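Long-range contacts in Ycf54 protein (Thermosynechococcus elongatus, PDB 3HZE), which is of unassigned function but probably assists the oxidative cyclase step of chlorophyll biosynthesis: residues 6-10 with 57-62; 41-47 with 100-104. All coordinates share one frame; numbering follows the deposited sequence.

Contact 1. Residues 6-10 with 57-62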
ATOM      1  N   TYR A   6      -1.443   1.574   5.718  1.00 11.86           N
ATOM      2  CA  TYR A   6      -0.697   1.522   4.467  1.00 13.20           C
ATOM      3  C   TYR A   6       0.723   2.041   4.545  1.00 12.62           C
ATOM      4  O   TYR A   6       1.062   2.828   5.426  1.00 13.66           O
ATOM      5  CB  TYR A   6      -1.436   2.351   3.413  1.00 13.26           C
ATOM      6  CG  TYR A   6      -1.410   3.840   3.723  1.00 16.61           C
ATOM      7  CD1 TYR A   6      -0.300   4.622   3.411  1.00 14.73           C
ATOM      8  CD2 TYR A   6      -2.470   4.447   4.396  1.00 16.78           C
ATOM      9  CE1 TYR A   6      -0.246   5.980   3.770  1.00 16.69           C
ATOM     10  CE2 TYR A   6      -2.427   5.794   4.755  1.00 17.78           C
ATOM     11  CZ  TYR A   6      -1.313   6.552   4.441  1.00 17.55           C
ATOM     12  OH  TYR A   6      -1.276   7.877   4.803  1.00 16.74           O
ATOM     13  N   ILE A   7       1.555   1.586   3.615  1.00 13.98           N
ATOM     14  CA  ILE A   7       2.899   2.113   3.502  1.00 15.28           C
ATOM     15  C   ILE A   7       2.854   2.765   2.117  1.00 15.75           C
ATOM     16  O   ILE A   7       2.164   2.278   1.217  1.00 14.79           O
ATOM     17  CB  ILE A   7       4.013   1.041   3.528  1.00 18.76           C
ATOM     18  CG1 ILE A   7       3.733  -0.049   2.497  1.00 20.80           C
ATOM     19  CG2 ILE A   7       4.178   0.505   4.944  1.00 20.84           C
ATOM     20  CD1 ILE A   7       4.968  -0.860   2.130  1.00 24.09           C
ATOM     21  N   LEU A   8       3.554   3.875   1.955  1.00 13.86           N
ATOM     22  CA  LEU A   8       3.571   4.571   0.679  1.00 13.95           C
ATOM     23  C   LEU A   8       5.013   4.793   0.242  1.00 12.10           C
ATOM     24  O   LEU A   8       5.846   5.177   1.048  1.00 13.41           O
ATOM     25  CB  LEU A   8       2.858   5.922   0.823  1.00 12.93           C
ATOM     26  CG  LEU A   8       2.857   6.890  -0.359  1.00 15.20           C
ATOM     27  CD1 LEU A   8       2.003   6.325  -1.497  1.00 13.21           C
ATOM     28  CD2 LEU A   8       2.299   8.240   0.112  1.00 15.38           C
ATOM     29  N   ALA A   9       5.312   4.534  -1.027  1.00 13.96           N
ATOM     30  CA  ALA A   9       6.667   4.744  -1.537  1.00 13.62           C
ATOM     31  C   ALA A   9       6.649   4.939  -3.044  1.00 14.34           C
ATOM     32  O   ALA A   9       5.665   4.606  -3.717  1.00 13.04           O
ATOM     33  CB  ALA A   9       7.555   3.553  -1.182  1.00 14.02           C
ATOM     34  N   SER A  10       7.750   5.456  -3.579  1.00 13.15           N
ATOM     35  CA  SER A  10       7.848   5.673  -5.015  1.00 13.13           C
ATOM     36  C   SER A  10       7.914   4.308  -5.690  1.00 13.42           C
ATOM     37  O   SER A  10       8.391   3.336  -5.097  1.00 11.65           O
ATOM     38  CB  SER A  10       9.113   6.475  -5.344  1.00 13.31           C
ATOM     39  OG  SER A  10      10.276   5.723  -5.046  1.00 13.69           O
ATOM     40  N   GLN A  57       2.049  13.920   2.889  1.00 25.71           N
ATOM     41  CA  GLN A  57       2.690  12.715   2.380  1.00 25.86           C
ATOM     42  C   GLN A  57       2.826  12.753   0.865  1.00 23.92           C
ATOM     43  O   GLN A  57       3.797  12.238   0.313  1.00 25.51           O
ATOM     44  CB  GLN A  57       1.913  11.472   2.812  1.00 27.50           C
ATOM     45  CG  GLN A  57       1.852  11.304   4.325  1.00 28.36           C
ATOM     46  CD  GLN A  57       1.583   9.875   4.740  1.00 30.24           C
ATOM     47  OE1 GLN A  57       0.723   9.204   4.172  1.00 31.14           O
ATOM     48  NE2 GLN A  57       2.305   9.405   5.751  1.00 30.92           N
ATOM     49  N   LYS A  58       1.862  13.366   0.188  1.00 24.31           N
ATOM     50  CA  LYS A  58       1.934  13.456  -1.264  1.00 23.28           C
ATOM     51  C   LYS A  58       3.125  14.313  -1.654  1.00 22.74           C
ATOM     52  O   LYS A  58       3.793  14.052  -2.649  1.00 22.15           O
ATOM     53  CB  LYS A  58       0.666  14.078  -1.845  1.00 25.36           C
ATOM     54  CG  LYS A  58       0.719  14.222  -3.358  1.00 25.55           C
ATOM     55  CD  LYS A  58      -0.428  15.055  -3.893  1.00 28.87           C
ATOM     56  CE  LYS A  58      -0.303  15.248  -5.404  1.00 31.76           C
ATOM     57  NZ  LYS A  58      -1.357  16.158  -5.954  1.00 31.90           N
ATOM     58  N   ALA A  59       3.392  15.343  -0.862  1.00 22.56           N
ATOM     59  CA  ALA A  59       4.511  16.236  -1.140  1.00 23.48           C
ATOM     60  C   ALA A  59       5.847  15.541  -0.903  1.00 24.22           C
ATOM     61  O   ALA A  59       6.796  15.719  -1.667  1.00 24.37           O
ATOM     62  CB  ALA A  59       4.407  17.479  -0.257  1.00 25.12           C
ATOM     63  N   ARG A  60       5.911  14.740   0.155  1.00 23.40           N
ATOM     64  CA  ARG A  60       7.137  14.036   0.505  1.00 25.32           C
ATOM     65  C   ARG A  60       7.475  12.824  -0.360  1.00 24.88           C
ATOM     66  O   ARG A  60       8.648  12.556  -0.620  1.00 25.27           O
ATOM     67  CB  ARG A  60       7.084  13.594   1.968  1.00 28.91           C
ATOM     68  CG  ARG A  60       7.224  14.721   2.973  1.00 34.28           C
ATOM     69  CD  ARG A  60       7.134  14.180   4.389  1.00 38.98           C
ATOM     70  NE  ARG A  60       8.081  13.094   4.630  1.00 42.16           N
ATOM     71  CZ  ARG A  60       8.192  12.450   5.788  1.00 44.66           C
ATOM     72  NH1 ARG A  60       7.414  12.786   6.809  1.00 44.84           N
ATOM     73  NH2 ARG A  60       9.080  11.474   5.930  1.00 44.67           N
ATOM     74  N   CYS A  61       6.462  12.090  -0.799  1.00 23.88           N
ATOM     75  CA  CYS A  61       6.712  10.897  -1.598  1.00 22.80           C
ATOM     76  C   CYS A  61       6.940  11.179  -3.077  1.00 22.17           C
ATOM     77  O   CYS A  61       6.106  11.796  -3.730  1.00 22.44           O
ATOM     78  CB  CYS A  61       5.553   9.908  -1.438  1.00 21.52           C
ATOM     79  SG  CYS A  61       5.840   8.305  -2.236  1.00 22.07           S
ATOM     80  N   PRO A  62       8.088  10.738  -3.619  1.00 22.93           N
ATOM     81  CA  PRO A  62       8.399  10.952  -5.035  1.00 23.23           C
ATOM     82  C   PRO A  62       7.382  10.213  -5.914  1.00 24.97           C
ATOM     83  O   PRO A  62       6.966   9.097  -5.586  1.00 25.27           O
ATOM     84  CB  PRO A  62       9.811  10.380  -5.170  1.00 23.69           C
ATOM     85  CG  PRO A  62      10.401  10.598  -3.805  1.00 24.32           C
ATOM     86  CD  PRO A  62       9.254  10.196  -2.897  1.00 23.13           C
TER

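Contact 2. Residues 41-47 with 100-104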
ATOM      1  N   TRP A  41      -3.298  -5.491  -0.216  1.00  8.95           N
ATOM      2  CA  TRP A  41      -3.358  -5.203  -1.646  1.00  8.68           C
ATOM      3  C   TRP A  41      -2.352  -4.171  -2.148  1.00 10.71           C
ATOM      4  O   TRP A  41      -2.016  -3.214  -1.438  1.00 10.43           O
ATOM      5  CB  TRP A  41      -4.751  -4.671  -1.991  1.00  8.70           C
ATOM      6  CG  TRP A  41      -5.879  -5.476  -1.436  1.00 10.10           C
ATOM      7  CD1 TRP A  41      -6.449  -6.570  -2.002  1.00  9.08           C
ATOM      8  CD2 TRP A  41      -6.585  -5.243  -0.203  1.00 11.40           C
ATOM      9  NE1 TRP A  41      -7.468  -7.040  -1.208  1.00 11.08           N
ATOM     10  CE2 TRP A  41      -7.574  -6.243  -0.099  1.00 11.31           C
ATOM     11  CE3 TRP A  41      -6.476  -4.287   0.816  1.00 11.22           C
ATOM     12  CZ2 TRP A  41      -8.459  -6.316   0.990  1.00 13.28           C
ATOM     13  CZ3 TRP A  41      -7.352  -4.358   1.900  1.00 14.72           C
ATOM     14  CH2 TRP A  41      -8.332  -5.369   1.976  1.00 15.48           C
ATOM     15  N   LEU A  42      -1.914  -4.363  -3.394  1.00  7.64           N
ATOM     16  CA  LEU A  42      -0.981  -3.464  -4.072  1.00 10.66           C
ATOM     17  C   LEU A  42      -1.850  -2.411  -4.764  1.00  9.62           C
ATOM     18  O   LEU A  42      -2.731  -2.754  -5.548  1.00 10.90           O
ATOM     19  CB  LEU A  42      -0.211  -4.224  -5.155  1.00 12.11           C
ATOM     20  CG  LEU A  42       1.242  -3.892  -5.506  1.00 17.90           C
ATOM     21  CD1 LEU A  42       1.430  -4.177  -6.982  1.00 14.76           C
ATOM     22  CD2 LEU A  42       1.602  -2.454  -5.192  1.00 17.89           C
ATOM     23  N   VAL A  43      -1.589  -1.139  -4.497  1.00  9.62           N
ATOM     24  CA  VAL A  43      -2.370  -0.079  -5.115  1.00 10.77           C
ATOM     25  C   VAL A  43      -1.461   0.985  -5.719  1.00 11.26           C
ATOM     26  O   VAL A  43      -1.019   1.899  -5.026  1.00 11.57           O
ATOM     27  CB  VAL A  43      -3.309   0.599  -4.086  1.00 11.46           C
ATOM     28  CG1 VAL A  43      -4.231   1.589  -4.800  1.00 10.23           C
ATOM     29  CG2 VAL A  43      -4.128  -0.465  -3.341  1.00  9.39           C
ATOM     30  N   PRO A  44      -1.143   0.857  -7.017  1.00 13.03           N
ATOM     31  CA  PRO A  44      -0.277   1.848  -7.665  1.00 13.10           C
ATOM     32  C   PRO A  44      -1.032   3.160  -7.834  1.00 13.42           C
ATOM     33  O   PRO A  44      -2.255   3.157  -7.990  1.00 12.22           O
ATOM     34  CB  PRO A  44       0.064   1.193  -9.004  1.00 13.04           C
ATOM     35  CG  PRO A  44      -1.153   0.384  -9.307  1.00 14.89           C
ATOM     36  CD  PRO A  44      -1.546  -0.206  -7.957  1.00 12.90           C
ATOM     37  N   GLU A  45      -0.308   4.273  -7.784  1.00 13.81           N
ATOM     38  CA  GLU A  45      -0.916   5.599  -7.939  1.00 15.08           C
ATOM     39  C   GLU A  45      -2.259   5.647  -7.207  1.00 14.60           C
ATOM     40  O   GLU A  45      -3.311   5.875  -7.822  1.00 14.10           O
ATOM     41  CB  GLU A  45      -1.096   5.893  -9.432  1.00 15.26           C
ATOM     42  CG  GLU A  45       0.219   5.833 -10.200  1.00 19.65           C
ATOM     43  CD  GLU A  45       0.049   6.051 -11.685  1.00 23.42           C
ATOM     44  OE1 GLU A  45      -0.456   7.124 -12.081  1.00 27.76           O
ATOM     45  OE2 GLU A  45       0.426   5.152 -12.461  1.00 23.70           O
ATOM     46  N   PRO A  46      -2.232   5.438  -5.875  1.00 14.36           N
ATOM     47  CA  PRO A  46      -3.417   5.435  -5.009  1.00 13.99           C
ATOM     48  C   PRO A  46      -4.233   6.722  -5.061  1.00 14.53           C
ATOM     49  O   PRO A  46      -3.694   7.818  -4.934  1.00 13.99           O
ATOM     50  CB  PRO A  46      -2.832   5.150  -3.625  1.00 13.17           C
ATOM     51  CG  PRO A  46      -1.483   5.759  -3.697  1.00 14.08           C
ATOM     52  CD  PRO A  46      -1.004   5.336  -5.067  1.00 13.46           C
ATOM     53  N   ALA A  47      -5.541   6.574  -5.257  1.00 13.40           N
ATOM     54  CA  ALA A  47      -6.434   7.724  -5.337  1.00 15.30           C
ATOM     55  C   ALA A  47      -6.497   8.509  -4.032  1.00 15.73           C
ATOM     56  O   ALA A  47      -6.593   9.734  -4.052  1.00 16.24           O
ATOM     57  CB  ALA A  47      -7.839   7.274  -5.737  1.00 12.95           C
ATOM     58  N   LEU A 100      -9.286   1.297  -2.035  1.00 13.18           N
ATOM     59  CA  LEU A 100      -8.305   0.688  -2.930  1.00 12.67           C
ATOM     60  C   LEU A 100      -8.252   1.255  -4.345  1.00 11.63           C
ATOM     61  O   LEU A 100      -7.584   0.699  -5.217  1.00  9.75           O
ATOM     62  CB  LEU A 100      -8.552  -0.827  -2.993  1.00 13.99           C
ATOM     63  CG  LEU A 100      -8.177  -1.656  -1.755  1.00 19.05           C
ATOM     64  CD1 LEU A 100      -8.421  -0.870  -0.496  1.00 22.33           C
ATOM     65  CD2 LEU A 100      -8.959  -2.958  -1.742  1.00 14.67           C
ATOM     66  N   ALA A 101      -8.944   2.359  -4.583  1.00 11.35           N
ATOM     67  CA  ALA A 101      -8.948   2.956  -5.913  1.00 11.90           C
ATOM     68  C   ALA A 101      -7.534   3.297  -6.368  1.00 12.39           C
ATOM     69  O   ALA A 101      -6.747   3.861  -5.604  1.00 11.30           O
ATOM     70  CB  ALA A 101      -9.808   4.225  -5.918  1.00 10.43           C
ATOM     71  N   SER A 102      -7.234   2.953  -7.618  1.00 12.52           N
ATOM     72  CA  SER A 102      -5.939   3.230  -8.236  1.00 12.04           C
ATOM     73  C   SER A 102      -6.165   4.141  -9.435  1.00 11.17           C
ATOM     74  O   SER A 102      -7.120   3.949 -10.188  1.00 11.31           O
ATOM     75  CB  SER A 102      -5.278   1.930  -8.718  1.00 12.95           C
ATOM     76  OG  SER A 102      -4.253   2.193  -9.671  1.00 12.92           O
ATOM     77  N   LEU A 103      -5.292   5.127  -9.626  1.00 12.31           N
ATOM     78  CA  LEU A 103      -5.430   6.031 -10.770  1.00 11.36           C
ATOM     79  C   LEU A 103      -4.499   5.635 -11.908  1.00 12.46           C
ATOM     80  O   LEU A 103      -4.266   6.419 -12.840  1.00 13.51           O
ATOM     81  CB  LEU A 103      -5.141   7.470 -10.348  1.00 13.22           C
ATOM     82  CG  LEU A 103      -6.016   7.980  -9.204  1.00 15.45           C
ATOM     83  CD1 LEU A 103      -5.601   9.395  -8.833  1.00 18.42           C
ATOM     84  CD2 LEU A 103      -7.483   7.941  -9.629  1.00 16.26           C
ATOM     85  N   ALA A 104      -3.975   4.414 -11.840  1.00 12.51           N
ATOM     86  CA  ALA A 104      -3.075   3.913 -12.875  1.00 14.38           C
ATOM     87  C   ALA A 104      -3.823   3.871 -14.200  1.00 16.65           C
ATOM     88  O   ALA A 104      -5.020   3.580 -14.232  1.00 14.37           O
ATOM     89  CB  ALA A 104      -2.568   2.530 -12.505  1.00 13.19           C
TER

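Contact 1. Residues 6-10 with 57-62
The hydroxyl of Tyr-6 donates to the side-chain carbonyl of Gln-57: OH lies 2.5 Å from OE1, a very short separation whose exact value should not be over-read. OE1 arrives at the edge of the phenol ring, in its plane, and the amide stands nearly upright against the ring, the two planes 78° apart. With chi1 at 68°, CG sits between the backbone N and carbonyl carbon of Tyr-6, and the ring reaches out from the strand to meet a Gln-57 chain that comes from the opposite direction. The other end of the amide is used as well: NE2 bonds to Met-88 O, so the two bonds together fix which way round the amide lies. A phenylalanine in place of Tyr-6 would probably leave OE1 of Gln-57 without this donor and the amide less firmly fixed in its rotation.

Further along, the contact turns apolar. Cys-61 has just left the helix, its N still bonded to Gln-57 O at 2.9 Å, and its SG, anti to the backbone N (chi1 -173°), is laid against the strand. SG meets Leu-8 CG at 3.8 Å and rests on the peptide link, 3.6 Å from Ala-9 C. At the far end Ser-10 CB comes within 3.4 Å of Pro-62 O, while Ser-10 OG is turned to cap Phe-13 N.

Helix 55-60 and the turn after it thus pack on the sheet face that carries Tyr-6 and Leu-8, with Phe-48, Leu-49 and Phe-54 beside them and Leu-87 of strand 87-92 touching Gln-57 and Cys-61. Ile-7 is directed away from this layer, and its side chain touches Ile-76, Leu-79 and Leu-83 of helix 73-83.

Contact 2. Residues 41-47 with 100-104
A single antiparallel beta bridge, with Pro-46 and Ser-102 as its non-hydrogen-bonded pair, fastens the late loop 100-104 to the chain leaving edge strand 40-44. Its two bonds flank the pair: Leu-103 N gives to Glu-45 O at 2.8 Å, and Ala-47 N to Ala-101 O at 3.0 Å. The second is almost straight at hydrogen (177°).

Ser-102 adds a third tie. With OG anti to the backbone N (chi1 162°), the hydroxyl donates to Pro-44 O at 2.8 Å and accepts from Ala-104 N at 3.1 Å, closing an ST turn that bends the loop beside Pro-44.

Apolar side chains pack beside the bridge. Ala-47 CB lies 3.6 Å from Ala-101 CB and also meets Leu-103 CD2. Toward the strand, the CG1 methyl of Val-43 lies near the carbonyl oxygens of Leu-100 and Ala-101. Beyond it, Leu-100 lays one methyl over the indole of Trp-41 as a CH-pi contact: CD2 is 3.8 Å from the centroid of the six-membered ring, 19° off its normal.

The chemistry suits the sequence: a proline has no N-H to give, and here it occupies the bridge position that needs none, while backbone and hydroxyl bonds hold the loop and the flanking apolar contacts supplement them.

Overall arrangement
The segments of the two contacts alternate along the chain, 6-10, 41-47, 57-62, then 100-104, so the connections cross. Their centres are about 12 Å apart. Both contacts reach the same four-stranded antiparallel sheet but not by adjacent strands: strand 65-70 runs between 3-10 and 40-44, pairing with each. Contact 1 sets a helix on one face of that sheet, whereas contact 2 ties a loop to the end of its outer strand near the surface. They meet directly where Leu-8 CD1 packs against Pro-46 CG at 4.2 Å, which brings the beta-bridge proline up to the side of strand 3-10 on which helix 55-60 packs.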